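Local structure of Na Glutathione S-transferase 2 (Necator americanus, 2ON5) at residues V32-F36 with Q37-K41; E101-P104 with Y105-V109; A161-T164 with S165-A169. The protein probably conjugates glutathione to electrophilic compounds, as a hookworm member of the glutathione S-transferase family. One frame throughout, in Å; residues are numbered along the deposited sequence.

Interaction 1: V32-F36 with Q37-K41; sequences VRYTF and QEWPK. With GSH (glutathione), chain V; EDO (1,2-ethanediol), chain J.
Thr35 turns OG1 between its own backbone N and carbonyl carbon (chi1 64°), facing the amide of Glu38, and so forms an ST motif after strand 30-34 of the thioredoxin-like N-terminal domain. Trp39 carries CG roughly opposite its backbone N (chi1 156°), which sends the indole toward the bound glutathione. Thr35 OG1 accepts Glu38 N at 3.0 Å, and Thr35 O accepts Trp39 N at 3.1 Å, with a weaker bond from Glu38 N to the same carbonyl. One residue thus grips two successive amides, with side chain and main chain together, and fixes where the tryptophan leaves the turn.

Tyr34, at the end of the strand, packs against the turn: CD1 lies 3.9 Å from Trp39 CE3, the two side chains crossing at about a right angle, and CD2 lies 3.6 Å from Glu38 CG. The carboxylate of Glu38 goes on to His42, whose ring stacks on Tyr34. Phe9 meets both Phe36 and Trp39 edge-to-face. An ethanediol, probably from the crystallisation liquor, covers one face of Phe36 and takes its amide N-H. Within the glutathione pocket, Trp39 NE1 donates from the indole edge to carboxylate oxygen O32, 3.0 Å away and nearly straight at 167°.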
ATOM      1  N   VAL A  32     -10.885 -17.917  10.064  1.00 16.97           N
ATOM      2  CA  VAL A  32     -10.851 -17.688  11.525  1.00 17.60           C
ATOM      3  C   VAL A  32     -11.280 -16.254  11.838  1.00 17.97           C
ATOM      4  O   VAL A  32     -10.723 -15.285  11.270  1.00 17.37           O
ATOM      5  CB  VAL A  32      -9.448 -17.948  12.119  1.00 17.05           C
ATOM      6  CG1 VAL A  32      -9.438 -17.700  13.641  1.00 18.12           C
ATOM      7  CG2 VAL A  32      -8.997 -19.379  11.813  1.00 17.21           C
ATOM      8  N   ARG A  33     -12.275 -16.109  12.720  1.00 17.98           N
ATOM      9  CA  ARG A  33     -12.866 -14.788  12.990  1.00 18.38           C
ATOM     10  C   ARG A  33     -12.908 -14.475  14.467  1.00 18.98           C
ATOM     11  O   ARG A  33     -13.554 -15.212  15.238  1.00 18.75           O
ATOM     12  CB  ARG A  33     -14.290 -14.675  12.421  1.00 18.00           C
ATOM     13  CG  ARG A  33     -14.386 -14.841  10.908  1.00 17.64           C
ATOM     14  CD  ARG A  33     -15.802 -14.669  10.404  1.00 18.71           C
ATOM     15  NE  ARG A  33     -15.842 -14.812   8.943  1.00 18.02           N
ATOM     16  CZ  ARG A  33     -16.552 -14.041   8.124  1.00 20.26           C
ATOM     17  NH1 ARG A  33     -17.330 -13.065   8.606  1.00 17.17           N
ATOM     18  NH2 ARG A  33     -16.481 -14.253   6.811  1.00 18.79           N
ATOM     19  N   TYR A  34     -12.239 -13.384  14.855  1.00 17.88           N
ATOM     20  CA  TYR A  34     -12.208 -12.929  16.236  1.00 19.50           C
ATOM     21  C   TYR A  34     -13.188 -11.830  16.536  1.00 19.14           C
ATOM     22  O   TYR A  34     -13.319 -10.867  15.769  1.00 17.45           O
ATOM     23  CB  TYR A  34     -10.799 -12.433  16.651  1.00 19.92           C
ATOM     24  CG  TYR A  34      -9.771 -13.537  16.793  1.00 22.48           C
ATOM     25  CD1 TYR A  34      -8.496 -13.423  16.230  1.00 23.04           C
ATOM     26  CD2 TYR A  34     -10.086 -14.706  17.496  1.00 23.70           C
ATOM     27  CE1 TYR A  34      -7.561 -14.450  16.376  1.00 24.07           C
ATOM     28  CE2 TYR A  34      -9.170 -15.719  17.650  1.00 26.84           C
ATOM     29  CZ  TYR A  34      -7.929 -15.604  17.077  1.00 24.93           C
ATOM     30  OH  TYR A  34      -7.055 -16.645  17.268  1.00 26.93           O
ATOM     31  N   THR A  35     -13.842 -11.943  17.699  1.00 19.54           N
ATOM     32  CA  THR A  35     -14.472 -10.754  18.311  1.00 19.66           C
ATOM     33  C   THR A  35     -13.425  -9.730  18.750  1.00 20.70           C
ATOM     34  O   THR A  35     -12.227 -10.050  18.899  1.00 18.83           O
ATOM     35  CB  THR A  35     -15.300 -11.102  19.556  1.00 19.33           C
ATOM     36  OG1 THR A  35     -14.419 -11.616  20.558  1.00 18.65           O
ATOM     37  CG2 THR A  35     -16.417 -12.120  19.221  1.00 18.97           C
ATOM     38  N   PHE A  36     -13.878  -8.492  18.985  1.00 21.45           N
ATOM     39  CA  PHE A  36     -12.998  -7.471  19.552  1.00 22.86           C
ATOM     40  C   PHE A  36     -12.543  -7.851  20.974  1.00 23.20           C
ATOM     41  O   PHE A  36     -11.490  -7.408  21.420  1.00 23.31           O
ATOM     42  CB  PHE A  36     -13.671  -6.090  19.561  1.00 23.58           C
ATOM     43  CG  PHE A  36     -13.935  -5.532  18.182  1.00 24.36           C
ATOM     44  CD1 PHE A  36     -15.097  -4.827  17.916  1.00 27.41           C
ATOM     45  CD2 PHE A  36     -13.021  -5.720  17.153  1.00 26.89           C
ATOM     46  CE1 PHE A  36     -15.342  -4.312  16.628  1.00 27.67           C
ATOM     47  CE2 PHE A  36     -13.267  -5.220  15.870  1.00 27.94           C
ATOM     48  CZ  PHE A  36     -14.423  -4.508  15.618  1.00 26.62           C
ATOM     49  N   GLN A  37     -13.334  -8.666  21.675  1.00 22.66           N
ATOM     50  CA  GLN A  37     -12.981  -9.105  23.026  1.00 23.68           C
ATOM     51  C   GLN A  37     -11.862 -10.170  23.005  1.00 23.22           C
ATOM     52  O   GLN A  37     -10.985 -10.183  23.874  1.00 22.60           O
ATOM     53  CB  GLN A  37     -14.235  -9.642  23.750  1.00 23.48           C
ATOM     54  CG  GLN A  37     -14.050  -9.957  25.217  1.00 25.64           C
ATOM     55  CD  GLN A  37     -15.380 -10.111  26.011  1.00 26.61           C
ATOM     56  OE1 GLN A  37     -15.832  -9.175  26.696  1.00 28.66           O
ATOM     57  NE2 GLN A  37     -15.982 -11.282  25.930  1.00 28.84           N
ATOM     58  N   GLU A  38     -11.900 -11.057  22.007  1.00 22.04           N
ATOM     59  CA  GLU A  38     -10.997 -12.216  21.985  1.00 22.26           C
ATOM     60  C   GLU A  38      -9.664 -11.828  21.349  1.00 21.89           C
ATOM     61  O   GLU A  38      -8.610 -12.384  21.670  1.00 21.52           O
ATOM     62  CB  GLU A  38     -11.653 -13.371  21.221  1.00 21.67           C
ATOM     63  CG  GLU A  38     -10.785 -14.634  21.005  1.00 21.15           C
ATOM     64  CD  GLU A  38     -10.419 -15.351  22.289  1.00 21.30           C
ATOM     65  OE1 GLU A  38      -9.446 -16.148  22.268  1.00 20.82           O
ATOM     66  OE2 GLU A  38     -11.111 -15.133  23.313  1.00 22.01           O
ATOM     67  N   TRP A  39      -9.721 -10.862  20.442  1.00 21.86           N
ATOM     68  CA  TRP A  39      -8.547 -10.517  19.616  1.00 22.26           C
ATOM     69  C   TRP A  39      -7.238 -10.183  20.364  1.00 22.85           C
ATOM     70  O   TRP A  39      -6.186 -10.747  20.033  1.00 21.00           O
ATOM     71  CB  TRP A  39      -8.908  -9.477  18.537  1.00 22.02           C
ATOM     72  CG  TRP A  39      -7.719  -8.665  18.058  1.00 22.10           C
ATOM     73  CD1 TRP A  39      -7.525  -7.329  18.233  1.00 21.15           C
ATOM     74  CD2 TRP A  39      -6.548  -9.159  17.377  1.00 21.02           C
ATOM     75  NE1 TRP A  39      -6.311  -6.949  17.683  1.00 21.90           N
ATOM     76  CE2 TRP A  39      -5.696  -8.051  17.154  1.00 21.82           C
ATOM     77  CE3 TRP A  39      -6.146 -10.424  16.925  1.00 22.12           C
ATOM     78  CZ2 TRP A  39      -4.466  -8.164  16.493  1.00 21.92           C
ATOM     79  CZ3 TRP A  39      -4.914 -10.539  16.265  1.00 20.40           C
ATOM     80  CH2 TRP A  39      -4.092  -9.406  16.065  1.00 21.61           C
ATOM     81  N   PRO A  40      -7.279  -9.244  21.349  1.00 23.31           N
ATOM     82  CA  PRO A  40      -6.002  -8.707  21.891  1.00 24.13           C
ATOM     83  C   PRO A  40      -4.992  -9.718  22.380  1.00 24.26           C
ATOM     84  O   PRO A  40      -3.799  -9.507  22.192  1.00 24.72           O
ATOM     85  CB  PRO A  40      -6.455  -7.806  23.053  1.00 24.65           C
ATOM     86  CG  PRO A  40      -7.830  -7.320  22.580  1.00 24.44           C
ATOM     87  CD  PRO A  40      -8.439  -8.541  21.923  1.00 23.46           C
ATOM     88  N   LYS A  41      -5.452 -10.804  22.988  1.00 24.24           N
ATOM     89  CA  LYS A  41      -4.533 -11.798  23.519  1.00 24.86           C
ATOM     90  C   LYS A  41      -3.793 -12.553  22.420  1.00 24.18           C
ATOM     91  O   LYS A  41      -2.836 -13.275  22.718  1.00 24.76           O
ATOM     92  CB  LYS A  41      -5.262 -12.805  24.398  1.00 24.93           C
ATOM     93  CG  LYS A  41      -6.262 -13.694  23.663  1.00 25.91           C
ATOM     94  CD  LYS A  41      -7.075 -14.517  24.654  1.00 27.77           C
ATOM     95  CE  LYS A  41      -6.197 -15.599  25.298  1.00 30.66           C
ATOM     96  NZ  LYS A  41      -6.986 -16.422  26.252  1.00 31.68           N
TER
HETATM   97  N1  GSH V 999      -2.120  -1.854   6.404  1.00 32.71           N
HETATM   98  CA1 GSH V 999      -3.239  -2.536   7.099  1.00 34.51           C
HETATM   99  C1  GSH V 999      -3.676  -3.758   6.297  1.00 30.29           C
HETATM  100  O11 GSH V 999      -4.142  -3.495   5.169  1.00 31.78           O
HETATM  101  O12 GSH V 999      -3.602  -4.961   6.680  1.00 24.84           O
HETATM  102  CB1 GSH V 999      -2.967  -2.785   8.585  1.00 35.85           C
HETATM  103  CG1 GSH V 999      -3.954  -3.745   9.240  1.00 36.37           C
HETATM  104  CD1 GSH V 999      -4.765  -3.138  10.380  1.00 38.73           C
HETATM  105  OE1 GSH V 999      -4.895  -1.735  10.573  1.00 38.24           O
HETATM  106  N2  GSH V 999      -5.326  -4.067  11.159  1.00 39.21           N
HETATM  107  CA2 GSH V 999      -6.512  -3.946  11.996  1.00 37.89           C
HETATM  108  C2  GSH V 999      -6.228  -4.510  13.369  1.00 37.07           C
HETATM  109  O2  GSH V 999      -5.247  -5.509  13.583  1.00 29.69           O
HETATM  110  CB2 GSH V 999      -7.662  -4.702  11.350  1.00 38.71           C
HETATM  111  SG2 GSH V 999      -8.897  -3.683  10.487  1.00 41.91           S
HETATM  112  N3  GSH V 999      -6.919  -3.997  14.386  1.00 38.29           N
HETATM  113  CA3 GSH V 999      -6.627  -4.367  15.757  1.00 40.90           C
HETATM  114  C3  GSH V 999      -5.283  -3.919  16.295  1.00 41.99           C
HETATM  115  O31 GSH V 999      -4.569  -3.115  15.654  1.00 44.17           O
HETATM  116  O32 GSH V 999      -4.867  -4.341  17.398  1.00 41.62           O
HETATM  117  C1  EDO J 420     -16.528  -7.857  15.776  1.00 35.69           C
HETATM  118  O1  EDO J 420     -15.202  -8.396  15.619  1.00 35.24           O
HETATM  119  C2  EDO J 420     -17.155  -8.466  17.020  1.00 34.67           C
HETATM  120  O2  EDO J 420     -16.653  -7.820  18.209  1.00 34.44           O

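Interaction 2: E101-P104 with Y105-V109; sequences EIRP and YLRVV. With EDO (1,2-ethanediol), chain L.
Helix 103-110 starts directly behind Ile102, its N-cap residue and also the point where the chain leaves helix 82-101, whose O accepts Leu106 N at 3.1 Å and, weakly, Tyr105 N, while Arg107 N bonds to Arg103 O at 2.9 Å. This junction of two helices lies in the all-helical C-terminal domain of the glutathione S-transferase fold, with Pro104, which has no N-H to offer, in the first turn of the new helix.

On the inner side Ile102 and Leu106 cross at a slant, CG1 of the isoleucine 3.8 Å from CD1 of the leucine. The isoleucine torsion, with CG1 between backbone N and carbonyl carbon (chi1 66°), leads that branch to Leu106. Next to them Tyr105 reaches away from the N-terminal end, past Val109 CG2 over one ring face, and its OH shares a hydrogen bond of 2.9 Å with ethanediol O1, probably a crystallisation additive. Helices 117-143 and 155-168 cover Ile102 and Tyr105.

Arg103 and Arg107 touch through their aliphatic parts, Arg103 CG lying 3.7 Å from Arg107 CD, and their guanidinium planes stand 63° apart. Arg103 NH2 bonds to Asn100 OD1, whereas Arg107 NH2 forms a salt bridge with Asp113. With NE of Arg103 and NE of Arg107 6.5 Å apart, the two arginines can pack by their methylenes while their like charges diverge, and Asp113 would offset part of that charge.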
ATOM      1  N   GLU A 101      -8.276   8.014   4.261  1.00 22.37           N
ATOM      2  CA  GLU A 101      -9.031   9.254   4.375  1.00 23.34           C
ATOM      3  C   GLU A 101     -10.329   9.073   5.166  1.00 22.29           C
ATOM      4  O   GLU A 101     -10.662   9.908   6.011  1.00 22.71           O
ATOM      5  CB  GLU A 101      -9.323   9.826   2.990  1.00 22.60           C
ATOM      6  CG  GLU A 101      -9.981  11.193   2.991  1.00 26.09           C
ATOM      7  CD  GLU A 101      -9.884  11.901   1.637  1.00 26.36           C
ATOM      8  OE1 GLU A 101     -10.330  13.064   1.547  1.00 31.44           O
ATOM      9  OE2 GLU A 101      -9.379  11.300   0.659  1.00 29.91           O
ATOM     10  N   ILE A 102     -11.058   7.993   4.902  1.00 21.93           N
ATOM     11  CA  ILE A 102     -12.345   7.745   5.589  1.00 21.75           C
ATOM     12  C   ILE A 102     -12.268   6.850   6.845  1.00 22.52           C
ATOM     13  O   ILE A 102     -13.315   6.451   7.407  1.00 22.15           O
ATOM     14  CB  ILE A 102     -13.426   7.240   4.593  1.00 21.37           C
ATOM     15  CG1 ILE A 102     -13.053   5.853   4.035  1.00 21.94           C
ATOM     16  CG2 ILE A 102     -13.651   8.287   3.468  1.00 20.14           C
ATOM     17  CD1 ILE A 102     -14.214   5.068   3.432  1.00 20.91           C
ATOM     18  N   ARG A 103     -11.044   6.557   7.300  1.00 23.29           N
ATOM     19  CA  ARG A 103     -10.839   5.730   8.507  1.00 24.87           C
ATOM     20  C   ARG A 103     -11.705   6.110   9.740  1.00 23.83           C
ATOM     21  O   ARG A 103     -12.230   5.222  10.405  1.00 22.97           O
ATOM     22  CB  ARG A 103      -9.367   5.658   8.912  1.00 24.96           C
ATOM     23  CG  ARG A 103      -9.138   4.716  10.104  1.00 27.43           C
ATOM     24  CD  ARG A 103      -7.689   4.726  10.651  1.00 29.03           C
ATOM     25  NE  ARG A 103      -6.660   4.912   9.631  1.00 38.57           N
ATOM     26  CZ  ARG A 103      -6.159   3.954   8.847  1.00 41.35           C
ATOM     27  NH1 ARG A 103      -6.615   2.703   8.920  1.00 44.27           N
ATOM     28  NH2 ARG A 103      -5.201   4.253   7.971  1.00 41.31           N
ATOM     29  N   PRO A 104     -11.845   7.418  10.040  1.00 23.98           N
ATOM     30  CA  PRO A 104     -12.730   7.808  11.166  1.00 23.96           C
ATOM     31  C   PRO A 104     -14.167   7.300  11.018  1.00 23.92           C
ATOM     32  O   PRO A 104     -14.797   6.908  12.019  1.00 23.56           O
ATOM     33  CB  PRO A 104     -12.684   9.348  11.125  1.00 23.13           C
ATOM     34  CG  PRO A 104     -11.373   9.660  10.499  1.00 24.63           C
ATOM     35  CD  PRO A 104     -11.196   8.597   9.440  1.00 23.02           C
ATOM     36  N   TYR A 105     -14.682   7.298   9.784  1.00 22.77           N
ATOM     37  CA  TYR A 105     -16.013   6.760   9.512  1.00 22.47           C
ATOM     38  C   TYR A 105     -16.060   5.235   9.726  1.00 23.05           C
ATOM     39  O   TYR A 105     -16.962   4.689  10.384  1.00 21.65           O
ATOM     40  CB  TYR A 105     -16.459   7.149   8.076  1.00 22.04           C
ATOM     41  CG  TYR A 105     -17.699   6.429   7.639  1.00 21.75           C
ATOM     42  CD1 TYR A 105     -18.959   6.933   7.959  1.00 21.27           C
ATOM     43  CD2 TYR A 105     -17.618   5.211   6.945  1.00 20.65           C
ATOM     44  CE1 TYR A 105     -20.119   6.249   7.600  1.00 21.73           C
ATOM     45  CE2 TYR A 105     -18.770   4.513   6.573  1.00 23.30           C
ATOM     46  CZ  TYR A 105     -20.028   5.055   6.906  1.00 22.50           C
ATOM     47  OH  TYR A 105     -21.178   4.392   6.563  1.00 21.22           O
ATOM     48  N   LEU A 106     -15.075   4.541   9.161  1.00 21.50           N
ATOM     49  CA  LEU A 106     -15.043   3.093   9.241  1.00 22.46           C
ATOM     50  C   LEU A 106     -14.914   2.601  10.699  1.00 23.00           C
ATOM     51  O   LEU A 106     -15.567   1.635  11.098  1.00 23.02           O
ATOM     52  CB  LEU A 106     -13.919   2.530   8.356  1.00 21.07           C
ATOM     53  CG  LEU A 106     -14.033   2.930   6.883  1.00 21.51           C
ATOM     54  CD1 LEU A 106     -12.709   2.676   6.104  1.00 21.92           C
ATOM     55  CD2 LEU A 106     -15.219   2.202   6.226  1.00 20.46           C
ATOM     56  N   ARG A 107     -14.094   3.275  11.486  1.00 23.86           N
ATOM     57  CA  ARG A 107     -13.936   2.915  12.901  1.00 26.15           C
ATOM     58  C   ARG A 107     -15.258   3.066  13.694  1.00 26.18           C
ATOM     59  O   ARG A 107     -15.611   2.219  14.516  1.00 26.64           O
ATOM     60  CB  ARG A 107     -12.816   3.733  13.530  1.00 25.53           C
ATOM     61  CG  ARG A 107     -11.408   3.253  13.082  1.00 27.75           C
ATOM     62  CD  ARG A 107     -10.290   4.167  13.564  1.00 28.21           C
ATOM     63  NE  ARG A 107     -10.300   4.276  15.029  1.00 34.18           N
ATOM     64  CZ  ARG A 107      -9.732   3.406  15.859  1.00 34.76           C
ATOM     65  NH1 ARG A 107      -9.074   2.347  15.391  1.00 34.37           N
ATOM     66  NH2 ARG A 107      -9.826   3.598  17.167  1.00 36.92           N
ATOM     67  N   VAL A 108     -15.985   4.136  13.405  1.00 26.29           N
ATOM     68  CA  VAL A 108     -17.299   4.350  14.009  1.00 26.80           C
ATOM     69  C   VAL A 108     -18.296   3.249  13.614  1.00 27.53           C
ATOM     70  O   VAL A 108     -18.869   2.614  14.498  1.00 26.83           O
ATOM     71  CB  VAL A 108     -17.831   5.773  13.729  1.00 25.72           C
ATOM     72  CG1 VAL A 108     -19.330   5.872  14.121  1.00 25.29           C
ATOM     73  CG2 VAL A 108     -16.996   6.794  14.503  1.00 24.48           C
ATOM     74  N   VAL A 109     -18.468   2.991  12.313  1.00 27.72           N
ATOM     75  CA  VAL A 109     -19.393   1.930  11.854  1.00 28.64           C
ATOM     76  C   VAL A 109     -19.017   0.541  12.442  1.00 29.65           C
ATOM     77  O   VAL A 109     -19.889  -0.236  12.849  1.00 28.76           O
ATOM     78  CB  VAL A 109     -19.530   1.896  10.293  1.00 28.39           C
ATOM     79  CG1 VAL A 109     -20.373   0.733   9.821  1.00 28.38           C
ATOM     80  CG2 VAL A 109     -20.154   3.183   9.784  1.00 26.35           C
TER
HETATM   81  C1  EDO L 422     -21.828   0.603   6.026  1.00 34.17           C
HETATM   82  O1  EDO L 422     -20.798   1.498   6.492  1.00 30.33           O
HETATM   83  C2  EDO L 422     -21.835  -0.760   6.700  1.00 36.07           C
HETATM   84  O2  EDO L 422     -20.514  -1.324   6.904  1.00 36.23           O

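Interaction 3: A161-T164 with S165-A169; sequences AEHT and SGIAA
The backbone hydrogen bonds here run from each residue to the one four places earlier: Ser165 N to Ala161 O at 3.0 Å, Gly166 N to Glu162 O, Ile167 N to His163 O and Ala168 N to Thr164 O. The Ile167 bond is nearly linear, with 173° at the hydrogen.

Side-chain hydroxyls bond back onto this ladder. Ser165 holds OG between its backbone N and carbonyl carbon (chi1 69°), which brings it to Ala161 O as a second donor at 2.8 Å. The amide and the hydroxyl of Ser165 arrive on opposite faces of that carbonyl plane, giving the oxygen two bonds from a single residue. Thr164 OG1 is bonded to Leu160 O one turn back and to Tyr175 OH.

All this lies on helix 155-168 in the helical C-terminal domain of the transferase, with helix 117-143 against Thr164 and Ile167 and helix 179-189 along Ala161, Thr164 and Ser165.

Charge and water meet at Glu162, whose carboxylate makes salt bridges with Arg201 and Arg12. One water donates both to Glu162 OE2 at 3.1 Å and to Ser165 OG at 2.8 Å, linking two side chains three residues apart on the helix.

The CH-pi contact is between His163 and Ile167. Ile167 CG1 sits over one face of the imidazole, 3.9 Å from its centroid and 29° off the normal, and NE2 of His163 is the ring atom nearest to CG1, at 3.5 Å.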
ATOM      1  N   ALA A 161     -15.843  -2.854  -5.425  1.00 16.47           N
ATOM      2  CA  ALA A 161     -17.229  -3.387  -5.398  1.00 17.01           C
ATOM      3  C   ALA A 161     -17.648  -3.704  -3.956  1.00 17.27           C
ATOM      4  O   ALA A 161     -18.778  -3.387  -3.509  1.00 17.30           O
ATOM      5  CB  ALA A 161     -17.340  -4.666  -6.281  1.00 15.95           C
ATOM      6  N   GLU A 162     -16.741  -4.322  -3.210  1.00 17.55           N
ATOM      7  CA  GLU A 162     -17.030  -4.659  -1.791  1.00 18.02           C
ATOM      8  C   GLU A 162     -17.248  -3.402  -0.945  1.00 18.53           C
ATOM      9  O   GLU A 162     -18.230  -3.305  -0.223  1.00 18.18           O
ATOM     10  CB  GLU A 162     -15.941  -5.564  -1.189  1.00 18.23           C
ATOM     11  CG  GLU A 162     -16.092  -5.870   0.298  1.00 20.02           C
ATOM     12  CD  GLU A 162     -17.463  -6.430   0.676  1.00 21.30           C
ATOM     13  OE1 GLU A 162     -18.004  -7.305  -0.037  1.00 20.53           O
ATOM     14  OE2 GLU A 162     -17.971  -6.014   1.723  1.00 20.37           O
ATOM     15  N   HIS A 163     -16.346  -2.433  -1.069  1.00 17.79           N
ATOM     16  CA  HIS A 163     -16.491  -1.191  -0.332  1.00 18.10           C
ATOM     17  C   HIS A 163     -17.789  -0.491  -0.671  1.00 18.08           C
ATOM     18  O   HIS A 163     -18.590  -0.173   0.232  1.00 18.17           O
ATOM     19  CB  HIS A 163     -15.326  -0.213  -0.614  1.00 17.60           C
ATOM     20  CG  HIS A 163     -15.553   1.128   0.008  1.00 19.20           C
ATOM     21  ND1 HIS A 163     -15.882   2.252  -0.723  1.00 21.14           N
ATOM     22  CD2 HIS A 163     -15.579   1.502   1.308  1.00 14.70           C
ATOM     23  CE1 HIS A 163     -16.076   3.267   0.104  1.00 18.64           C
ATOM     24  NE2 HIS A 163     -15.908   2.834   1.341  1.00 20.00           N
ATOM     25  N   THR A 164     -17.994  -0.195  -1.958  1.00 17.35           N
ATOM     26  CA  THR A 164     -19.146   0.634  -2.311  1.00 17.39           C
ATOM     27  C   THR A 164     -20.473  -0.035  -1.951  1.00 17.88           C
ATOM     28  O   THR A 164     -21.374   0.621  -1.397  1.00 16.62           O
ATOM     29  CB  THR A 164     -19.155   1.075  -3.779  1.00 17.03           C
ATOM     30  OG1 THR A 164     -19.298  -0.061  -4.641  1.00 17.63           O
ATOM     31  CG2 THR A 164     -17.878   1.840  -4.131  1.00 15.58           C
ATOM     32  N   SER A 165     -20.573  -1.333  -2.231  1.00 17.38           N
ATOM     33  CA  SER A 165     -21.804  -2.075  -1.941  1.00 18.24           C
ATOM     34  C   SER A 165     -22.059  -2.144  -0.440  1.00 18.42           C
ATOM     35  O   SER A 165     -23.217  -2.049   0.026  1.00 19.06           O
ATOM     36  CB  SER A 165     -21.760  -3.484  -2.549  1.00 18.64           C
ATOM     37  OG  SER A 165     -20.810  -4.300  -1.882  1.00 19.06           O
ATOM     38  N   GLY A 166     -20.975  -2.295   0.316  1.00 18.86           N
ATOM     39  CA  GLY A 166     -21.022  -2.354   1.779  1.00 18.65           C
ATOM     40  C   GLY A 166     -21.558  -1.071   2.386  1.00 19.62           C
ATOM     41  O   GLY A 166     -22.444  -1.118   3.238  1.00 19.08           O
ATOM     42  N   ILE A 167     -21.016   0.071   1.967  1.00 18.46           N
ATOM     43  CA  ILE A 167     -21.551   1.386   2.418  1.00 19.83           C
ATOM     44  C   ILE A 167     -22.988   1.625   1.949  1.00 20.30           C
ATOM     45  O   ILE A 167     -23.847   2.177   2.700  1.00 19.75           O
ATOM     46  CB  ILE A 167     -20.716   2.546   1.877  1.00 19.55           C
ATOM     47  CG1 ILE A 167     -19.225   2.361   2.200  1.00 19.51           C
ATOM     48  CG2 ILE A 167     -21.277   3.916   2.371  1.00 17.41           C
ATOM     49  CD1 ILE A 167     -18.930   2.325   3.686  1.00 20.00           C
ATOM     50  N   ALA A 168     -23.248   1.241   0.698  1.00 20.68           N
ATOM     51  CA  ALA A 168     -24.558   1.525   0.081  1.00 21.86           C
ATOM     52  C   ALA A 168     -25.689   0.786   0.811  1.00 22.46           C
ATOM     53  O   ALA A 168     -26.844   1.238   0.788  1.00 22.02           O
ATOM     54  CB  ALA A 168     -24.566   1.190  -1.396  1.00 21.29           C
ATOM     55  N   ALA A 169     -25.350  -0.320   1.475  1.00 23.18           N
ATOM     56  CA  ALA A 169     -26.320  -1.051   2.309  1.00 24.89           C
ATOM     57  C   ALA A 169     -26.947  -0.165   3.402  1.00 25.83           C
ATOM     58  O   ALA A 169     -28.137  -0.287   3.721  1.00 26.82           O
ATOM     59  CB  ALA A 169     -25.687  -2.307   2.910  1.00 24.62           C
TER
HETATM   60  O   HOH W   1     -20.850  -5.606   0.595  1.00 18.24           O

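Interaction 1 is a surface contact of the N-terminal domain and stands apart from the other two, its nearest atoms about 7 Å from interaction 2 and about 10 Å from interaction 3. Interactions 2 and 3 share the C-terminal domain and touch: Ile102 CD1 meets His163 NE2 at 3.5 Å, and Tyr105 CE2 meets Ile167 CD1 at 3.6 Å, so the start of helix 103-110 packs on helix 155-168. Interaction 2 is partly buried and keeps its arginines on the outer side, whereas interaction 3 is buried, and its Ser165, Thr164 and Glu162 side chains find partners in carbonyls, a tyrosine hydroxyl, arginines and a water. Interaction 1 shapes an irregular turn and contributes directly to glutathione binding.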